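Local coordinates for L-tyrosine isonitrile synthase (Pseudomonas aeruginosa, PDB 3E59), which converts the amino group of L-tyrosine into an isonitrile, taking the carbon from ribulose 5-phosphate, in the biosynthesis of paerucumarin, at residues 71-76 / 208-213; 201-205 / 274-278. All coordinates share one frame; numbering follows the deposited sequence.

Both contacts use the later part of helix 193-210, with centres about 14 Å apart on the same side of the chain's centre. Contact 2 meets the helix at 201-205, nearer the middle of the molecule; contact 1 takes its last turn and the loop beyond, at the surface. Their partners are loops: 71-76 follows strand 60-64 of the parallel sheet, and 274-278 lies between strand 265-267 of that sheet and strand 284-287 of the mixed one. Along the chain the order is 71-76, 201-205, 208-213, 274-278, so the segments of the two contacts alternate. One helix thereby binds two loops far apart in sequence, and Lys76 of contact 1 packs against the backbone of Phe205 in contact 2.

Contact 1: 71-76 / 208-213; sequences SPNPGK and EDGLTP
With CG anti to the backbone N (chi1 -172°), Asn73 sends its amide across to the end of helix 193-210, where Asp209, its CG lying beside its own backbone N (chi1 -86°), turns a carboxylate toward Ser71 and Lys76. ND2 of Asn73 serves two backbone carbonyls: Glu208 O, at 2.6 Å and in the plane of both amide and carbonyl, and Leu211 O, at 3.1 Å, which it meets from well above the carbonyl plane. An amide suits this place because its NH2 can donate twice while OD1 of Asn73, on a short chain, reaches back to accept Gly75 N at 2.9 Å, closing an Asx turn. Ser71 works similarly: OG closes an ST turn by accepting Asn73 N and donates to Asp209 OD1 at 2.7 Å. Lys76, bent along its chain, brings NZ to 3.1 Å from Asp209 OD1 in a salt bridge, from the opposite face of the carboxylate to the serine. NZ also bonds His282 and a water that donates to Glu208 OE1. Gly75, with no side chain, lets Pro213 CD come to 3.8 Å from Gly75 CA. Two donors on one carboxylate oxygen, one of them cationic, would be expected to stabilise Asp209 as the anion, and Asn73 gives Glu208 O a well-placed donor where the helix gives way to an inverse gamma turn centred on Leu211.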
ATOM      1  N   SER A  71      -4.377  -7.890   7.900  1.00 40.42           N
ATOM      2  CA  SER A  71      -4.870  -9.189   7.421  1.00 38.25           C
ATOM      3  C   SER A  71      -5.753  -9.856   8.489  1.00 38.96           C
ATOM      4  O   SER A  71      -5.423  -9.801   9.684  1.00 35.44           O
ATOM      5  CB  SER A  71      -3.691 -10.098   7.069  1.00 39.24           C
ATOM      6  OG  SER A  71      -4.056 -11.471   7.087  1.00 38.49           O
ATOM      7  N   PRO A  72      -6.871 -10.500   8.068  1.00 40.18           N
ATOM      8  CA  PRO A  72      -7.757 -11.142   9.050  1.00 40.91           C
ATOM      9  C   PRO A  72      -7.185 -12.445   9.592  1.00 42.62           C
ATOM     10  O   PRO A  72      -7.758 -13.035  10.498  1.00 45.26           O
ATOM     11  CB  PRO A  72      -9.028 -11.419   8.244  1.00 41.60           C
ATOM     12  CG  PRO A  72      -8.534 -11.587   6.824  1.00 42.04           C
ATOM     13  CD  PRO A  72      -7.365 -10.658   6.683  1.00 38.31           C
ATOM     14  N   ASN A  73      -6.069 -12.888   9.027  1.00 44.27           N
ATOM     15  CA  ASN A  73      -5.425 -14.131   9.423  1.00 45.36           C
ATOM     16  C   ASN A  73      -4.537 -13.899  10.651  1.00 47.87           C
ATOM     17  O   ASN A  73      -3.506 -13.225  10.546  1.00 48.39           O
ATOM     18  CB  ASN A  73      -4.598 -14.680   8.246  1.00 42.93           C
ATOM     19  CG  ASN A  73      -4.035 -16.073   8.504  1.00 44.14           C
ATOM     20  OD1 ASN A  73      -4.001 -16.550   9.645  1.00 42.57           O
ATOM     21  ND2 ASN A  73      -3.590 -16.739   7.433  1.00 40.32           N
ATOM     22  N   PRO A  74      -4.913 -14.490  11.812  1.00 49.36           N
ATOM     23  CA  PRO A  74      -4.123 -14.304  13.038  1.00 48.62           C
ATOM     24  C   PRO A  74      -2.731 -14.931  12.956  1.00 47.21           C
ATOM     25  O   PRO A  74      -1.881 -14.663  13.802  1.00 46.21           O
ATOM     26  CB  PRO A  74      -4.957 -15.010  14.125  1.00 50.58           C
ATOM     27  CG  PRO A  74      -6.292 -15.322  13.496  1.00 51.35           C
ATOM     28  CD  PRO A  74      -6.072 -15.379  12.025  1.00 49.31           C
ATOM     29  N   GLY A  75      -2.503 -15.769  11.953  1.00 47.51           N
ATOM     30  CA  GLY A  75      -1.199 -16.388  11.769  1.00 45.90           C
ATOM     31  C   GLY A  75      -0.215 -15.510  11.023  1.00 44.94           C
ATOM     32  O   GLY A  75       0.969 -15.844  10.953  1.00 47.38           O
ATOM     33  N   LYS A  76      -0.704 -14.403  10.456  1.00 43.54           N
ATOM     34  CA  LYS A  76       0.118 -13.496   9.624  1.00 43.43           C
ATOM     35  C   LYS A  76       0.508 -12.196  10.345  1.00 41.66           C
ATOM     36  O   LYS A  76       1.548 -11.607  10.058  1.00 41.55           O
ATOM     37  CB  LYS A  76      -0.597 -13.138   8.308  1.00 42.61           C
ATOM     38  CG  LYS A  76      -0.857 -14.299   7.344  1.00 44.13           C
ATOM     39  CD  LYS A  76      -0.719 -13.891   5.852  1.00 44.53           C
ATOM     40  CE  LYS A  76      -1.380 -12.565   5.526  1.00 42.14           C
ATOM     41  NZ  LYS A  76      -1.439 -12.276   4.058  1.00 41.71           N
ATOM     42  N   GLU A 208      -3.378 -16.711   1.244  1.00 34.49           N
ATOM     43  CA  GLU A 208      -2.664 -16.711   2.518  1.00 35.92           C
ATOM     44  C   GLU A 208      -3.491 -16.147   3.678  1.00 36.02           C
ATOM     45  O   GLU A 208      -3.384 -16.628   4.804  1.00 35.39           O
ATOM     46  CB  GLU A 208      -1.304 -16.031   2.370  1.00 35.74           C
ATOM     47  CG  GLU A 208      -0.331 -16.918   1.572  1.00 36.18           C
ATOM     48  CD  GLU A 208       1.053 -16.325   1.359  1.00 35.87           C
ATOM     49  OE1 GLU A 208       1.360 -15.220   1.850  1.00 36.53           O
ATOM     50  OE2 GLU A 208       1.854 -16.980   0.673  1.00 37.80           O
ATOM     51  N   ASP A 209      -4.341 -15.163   3.391  1.00 35.72           N
ATOM     52  CA  ASP A 209      -5.326 -14.680   4.366  1.00 35.79           C
ATOM     53  C   ASP A 209      -6.262 -15.790   4.856  1.00 35.82           C
ATOM     54  O   ASP A 209      -6.688 -15.768   6.009  1.00 36.01           O
ATOM     55  CB  ASP A 209      -6.189 -13.578   3.751  1.00 34.89           C
ATOM     56  CG  ASP A 209      -5.568 -12.190   3.878  1.00 37.85           C
ATOM     57  OD1 ASP A 209      -4.489 -12.039   4.504  1.00 32.90           O
ATOM     58  OD2 ASP A 209      -6.195 -11.248   3.348  1.00 36.69           O
ATOM     59  N   GLY A 210      -6.603 -16.729   3.964  1.00 35.00           N
ATOM     60  CA  GLY A 210      -7.518 -17.827   4.288  1.00 35.23           C
ATOM     61  C   GLY A 210      -6.839 -19.034   4.914  1.00 37.51           C
ATOM     62  O   GLY A 210      -7.495 -19.873   5.529  1.00 39.35           O
ATOM     63  N   LEU A 211      -5.521 -19.122   4.747  1.00 38.93           N
ATOM     64  CA  LEU A 211      -4.725 -20.207   5.305  1.00 40.94           C
ATOM     65  C   LEU A 211      -4.434 -19.964   6.772  1.00 41.09           C
ATOM     66  O   LEU A 211      -3.276 -19.834   7.159  1.00 41.22           O
ATOM     67  CB  LEU A 211      -3.387 -20.326   4.575  1.00 43.55           C
ATOM     68  CG  LEU A 211      -3.116 -21.481   3.617  1.00 46.75           C
ATOM     69  CD1 LEU A 211      -1.628 -21.457   3.277  1.00 47.44           C
ATOM     70  CD2 LEU A 211      -3.516 -22.839   4.197  1.00 44.74           C
ATOM     71  N   THR A 212      -5.487 -19.888   7.578  1.00 42.82           N
ATOM     72  CA  THR A 212      -5.351 -19.710   9.019  1.00 46.39           C
ATOM     73  C   THR A 212      -4.690 -20.966   9.602  1.00 49.26           C
ATOM     74  O   THR A 212      -5.024 -22.068   9.187  1.00 49.65           O
ATOM     75  CB  THR A 212      -6.728 -19.432   9.673  1.00 44.67           C
ATOM     76  OG1 THR A 212      -7.633 -20.504   9.381  1.00 47.04           O
ATOM     77  CG2 THR A 212      -7.327 -18.137   9.128  1.00 44.34           C
ATOM     78  N   PRO A 213      -3.727 -20.809  10.541  1.00 52.69           N
ATOM     79  CA  PRO A 213      -3.042 -21.987  11.127  1.00 53.78           C
ATOM     80  C   PRO A 213      -4.007 -23.097  11.575  1.00 55.05           C
ATOM     81  O   PRO A 213      -3.641 -24.275  11.579  1.00 55.51           O
ATOM     82  CB  PRO A 213      -2.291 -21.407  12.340  1.00 53.57           C
ATOM     83  CG  PRO A 213      -2.754 -19.968  12.478  1.00 53.18           C
ATOM     84  CD  PRO A 213      -3.218 -19.547  11.112  1.00 53.20           C
TER
HETATM   85  O   HOH W   1       0.116 -12.724   1.890  1.00 39.36           O

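Contact 2: 201-205 / 274-278; sequences AITRF and RDDWL
This is a largely apolar contact, partly buried, in which helix 193-210 rests on Trp277 from the loop joining strand 265-267 to strand 284-287. Ala201 CB stands over one face of the indole, 3.3 Å from the centroid of the six-membered ring of Trp277 and only 6° off its normal, a CH-pi contact. Alanine fits here because a lone methyl lets the helix come down close on the flat ring. One turn further along, Phe205 reaches the backbone side of the tryptophan: Phe205 CZ lies 3.4 Å from Trp277 O, and Trp277 CB sits at the edge of the phenyl ring. The loop makes a type I beta turn from Asp275 to Leu278, and Asp275 OD1 accepts Trp277 N at 2.8 Å to form an Asx turn, which should help hold the backbone of Trp277 in place. Asp276, in the same turn, forms a salt bridge with Arg30. Arg204, bent at chi3 (66°), brings NH2 to 3.6 Å from Trp277 CB, with the guanidinium edge toward that carbon and its plane 75° from the indole. Arg204 NH2 lies 4.4 Å from Asp275 OD2, opposite charges too far apart for a salt bridge, while His257 meets the indole from outside the two segments.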
ATOM      1  N   ALA A 201      -0.143 -12.133  -7.508  1.00 35.49           N
ATOM      2  CA  ALA A 201       0.205 -11.615  -6.190  1.00 35.31           C
ATOM      3  C   ALA A 201      -1.020 -11.388  -5.307  1.00 36.55           C
ATOM      4  O   ALA A 201      -1.046 -11.783  -4.124  1.00 37.86           O
ATOM      5  CB  ALA A 201       0.989 -10.340  -6.330  1.00 36.59           C
ATOM      6  N   ILE A 202      -2.038 -10.756  -5.883  1.00 35.88           N
ATOM      7  CA  ILE A 202      -3.294 -10.527  -5.180  1.00 35.51           C
ATOM      8  C   ILE A 202      -3.971 -11.849  -4.804  1.00 34.69           C
ATOM      9  O   ILE A 202      -4.544 -11.961  -3.726  1.00 37.26           O
ATOM     10  CB  ILE A 202      -4.263  -9.626  -5.988  1.00 35.73           C
ATOM     11  CG1 ILE A 202      -3.608  -8.263  -6.325  1.00 37.04           C
ATOM     12  CG2 ILE A 202      -5.599  -9.458  -5.241  1.00 34.63           C
ATOM     13  CD1 ILE A 202      -2.980  -7.474  -5.109  1.00 36.06           C
ATOM     14  N   THR A 203      -3.912 -12.836  -5.693  1.00 35.18           N
ATOM     15  CA  THR A 203      -4.411 -14.185  -5.384  1.00 33.74           C
ATOM     16  C   THR A 203      -3.669 -14.732  -4.158  1.00 33.19           C
ATOM     17  O   THR A 203      -4.286 -15.261  -3.232  1.00 34.47           O
ATOM     18  CB  THR A 203      -4.250 -15.138  -6.580  1.00 32.37           C
ATOM     19  OG1 THR A 203      -4.930 -14.596  -7.721  1.00 32.77           O
ATOM     20  CG2 THR A 203      -4.830 -16.527  -6.267  1.00 27.79           C
ATOM     21  N   ARG A 204      -2.351 -14.563  -4.139  1.00 33.68           N
ATOM     22  CA  ARG A 204      -1.552 -15.067  -3.027  1.00 36.24           C
ATOM     23  C   ARG A 204      -1.909 -14.438  -1.678  1.00 36.63           C
ATOM     24  O   ARG A 204      -1.954 -15.156  -0.676  1.00 35.61           O
ATOM     25  CB  ARG A 204      -0.048 -14.968  -3.316  1.00 38.75           C
ATOM     26  CG  ARG A 204       0.818 -15.702  -2.280  1.00 38.03           C
ATOM     27  CD  ARG A 204       2.305 -15.621  -2.588  1.00 41.15           C
ATOM     28  NE  ARG A 204       2.820 -14.255  -2.477  1.00 45.59           N
ATOM     29  CZ  ARG A 204       3.079 -13.461  -3.518  1.00 47.54           C
ATOM     30  NH1 ARG A 204       2.863 -13.903  -4.756  1.00 48.22           N
ATOM     31  NH2 ARG A 204       3.546 -12.229  -3.326  1.00 44.99           N
ATOM     32  N   PHE A 205      -2.168 -13.120  -1.648  1.00 39.06           N
ATOM     33  CA  PHE A 205      -2.577 -12.439  -0.408  1.00 38.21           C
ATOM     34  C   PHE A 205      -3.894 -13.014   0.098  1.00 36.97           C
ATOM     35  O   PHE A 205      -4.047 -13.293   1.281  1.00 37.02           O
ATOM     36  CB  PHE A 205      -2.810 -10.928  -0.596  1.00 45.13           C
ATOM     37  CG  PHE A 205      -1.613 -10.146  -1.079  1.00 46.64           C
ATOM     38  CD1 PHE A 205      -0.324 -10.645  -0.989  1.00 47.91           C
ATOM     39  CD2 PHE A 205      -1.799  -8.862  -1.593  1.00 49.46           C
ATOM     40  CE1 PHE A 205       0.758  -9.892  -1.433  1.00 49.66           C
ATOM     41  CE2 PHE A 205      -0.710  -8.094  -2.040  1.00 49.75           C
ATOM     42  CZ  PHE A 205       0.559  -8.611  -1.958  1.00 48.49           C
ATOM     43  N   ARG A 274      12.727  -8.266   2.088  1.00 37.74           N
ATOM     44  CA  ARG A 274      13.116  -9.128   0.971  1.00 36.72           C
ATOM     45  C   ARG A 274      12.010  -9.254  -0.089  1.00 36.36           C
ATOM     46  O   ARG A 274      12.302  -9.401  -1.273  1.00 38.75           O
ATOM     47  CB  ARG A 274      13.459 -10.531   1.495  1.00 40.88           C
ATOM     48  N   ASP A 275      10.753  -9.215   0.350  1.00 33.27           N
ATOM     49  CA  ASP A 275       9.601  -9.407  -0.514  1.00 33.29           C
ATOM     50  C   ASP A 275       9.039  -8.060  -0.941  1.00 35.28           C
ATOM     51  O   ASP A 275       8.530  -7.305  -0.107  1.00 34.79           O
ATOM     52  CB  ASP A 275       8.537 -10.238   0.206  1.00 32.47           C
ATOM     53  CG  ASP A 275       7.290 -10.484  -0.636  1.00 36.85           C
ATOM     54  OD1 ASP A 275       7.223 -10.074  -1.826  1.00 38.42           O
ATOM     55  OD2 ASP A 275       6.345 -11.087  -0.086  1.00 38.97           O
ATOM     56  N   ASP A 276       9.127  -7.772  -2.243  1.00 34.28           N
ATOM     57  CA  ASP A 276       8.613  -6.506  -2.807  1.00 32.63           C
ATOM     58  C   ASP A 276       7.096  -6.349  -2.723  1.00 29.73           C
ATOM     59  O   ASP A 276       6.594  -5.231  -2.837  1.00 31.11           O
ATOM     60  CB  ASP A 276       9.050  -6.331  -4.272  1.00 33.27           C
ATOM     61  CG  ASP A 276      10.527  -6.025  -4.409  1.00 35.57           C
ATOM     62  OD1 ASP A 276      10.928  -4.840  -4.271  1.00 35.32           O
ATOM     63  OD2 ASP A 276      11.288  -6.981  -4.668  1.00 35.12           O
ATOM     64  N   TRP A 277       6.374  -7.461  -2.568  1.00 26.53           N
ATOM     65  CA  TRP A 277       4.920  -7.434  -2.377  1.00 29.51           C
ATOM     66  C   TRP A 277       4.470  -7.278  -0.905  1.00 31.42           C
ATOM     67  O   TRP A 277       3.279  -7.072  -0.631  1.00 30.63           O
ATOM     68  CB  TRP A 277       4.274  -8.701  -2.984  1.00 30.16           C
ATOM     69  CG  TRP A 277       4.324  -8.715  -4.487  1.00 31.93           C
ATOM     70  CD1 TRP A 277       5.240  -9.355  -5.275  1.00 30.63           C
ATOM     71  CD2 TRP A 277       3.430  -8.034  -5.380  1.00 29.06           C
ATOM     72  NE1 TRP A 277       4.966  -9.122  -6.600  1.00 30.91           N
ATOM     73  CE2 TRP A 277       3.858  -8.316  -6.696  1.00 30.93           C
ATOM     74  CE3 TRP A 277       2.299  -7.231  -5.198  1.00 31.21           C
ATOM     75  CZ2 TRP A 277       3.204  -7.805  -7.831  1.00 30.05           C
ATOM     76  CZ3 TRP A 277       1.635  -6.730  -6.336  1.00 30.92           C
ATOM     77  CH2 TRP A 277       2.098  -7.021  -7.630  1.00 30.05           C
ATOM     78  N   LEU A 278       5.407  -7.397   0.032  1.00 31.31           N
ATOM     79  CA  LEU A 278       5.043  -7.431   1.445  1.00 31.98           C
ATOM     80  C   LEU A 278       4.796  -6.029   1.979  1.00 31.57           C
ATOM     81  O   LEU A 278       5.582  -5.117   1.726  1.00 31.05           O
ATOM     82  CB  LEU A 278       6.122  -8.134   2.286  1.00 31.05           C
ATOM     83  CG  LEU A 278       5.779  -8.435   3.759  1.00 31.62           C
ATOM     84  CD1 LEU A 278       4.492  -9.265   3.886  1.00 28.93           C
ATOM     85  CD2 LEU A 278       6.945  -9.164   4.435  1.00 32.83           C
TER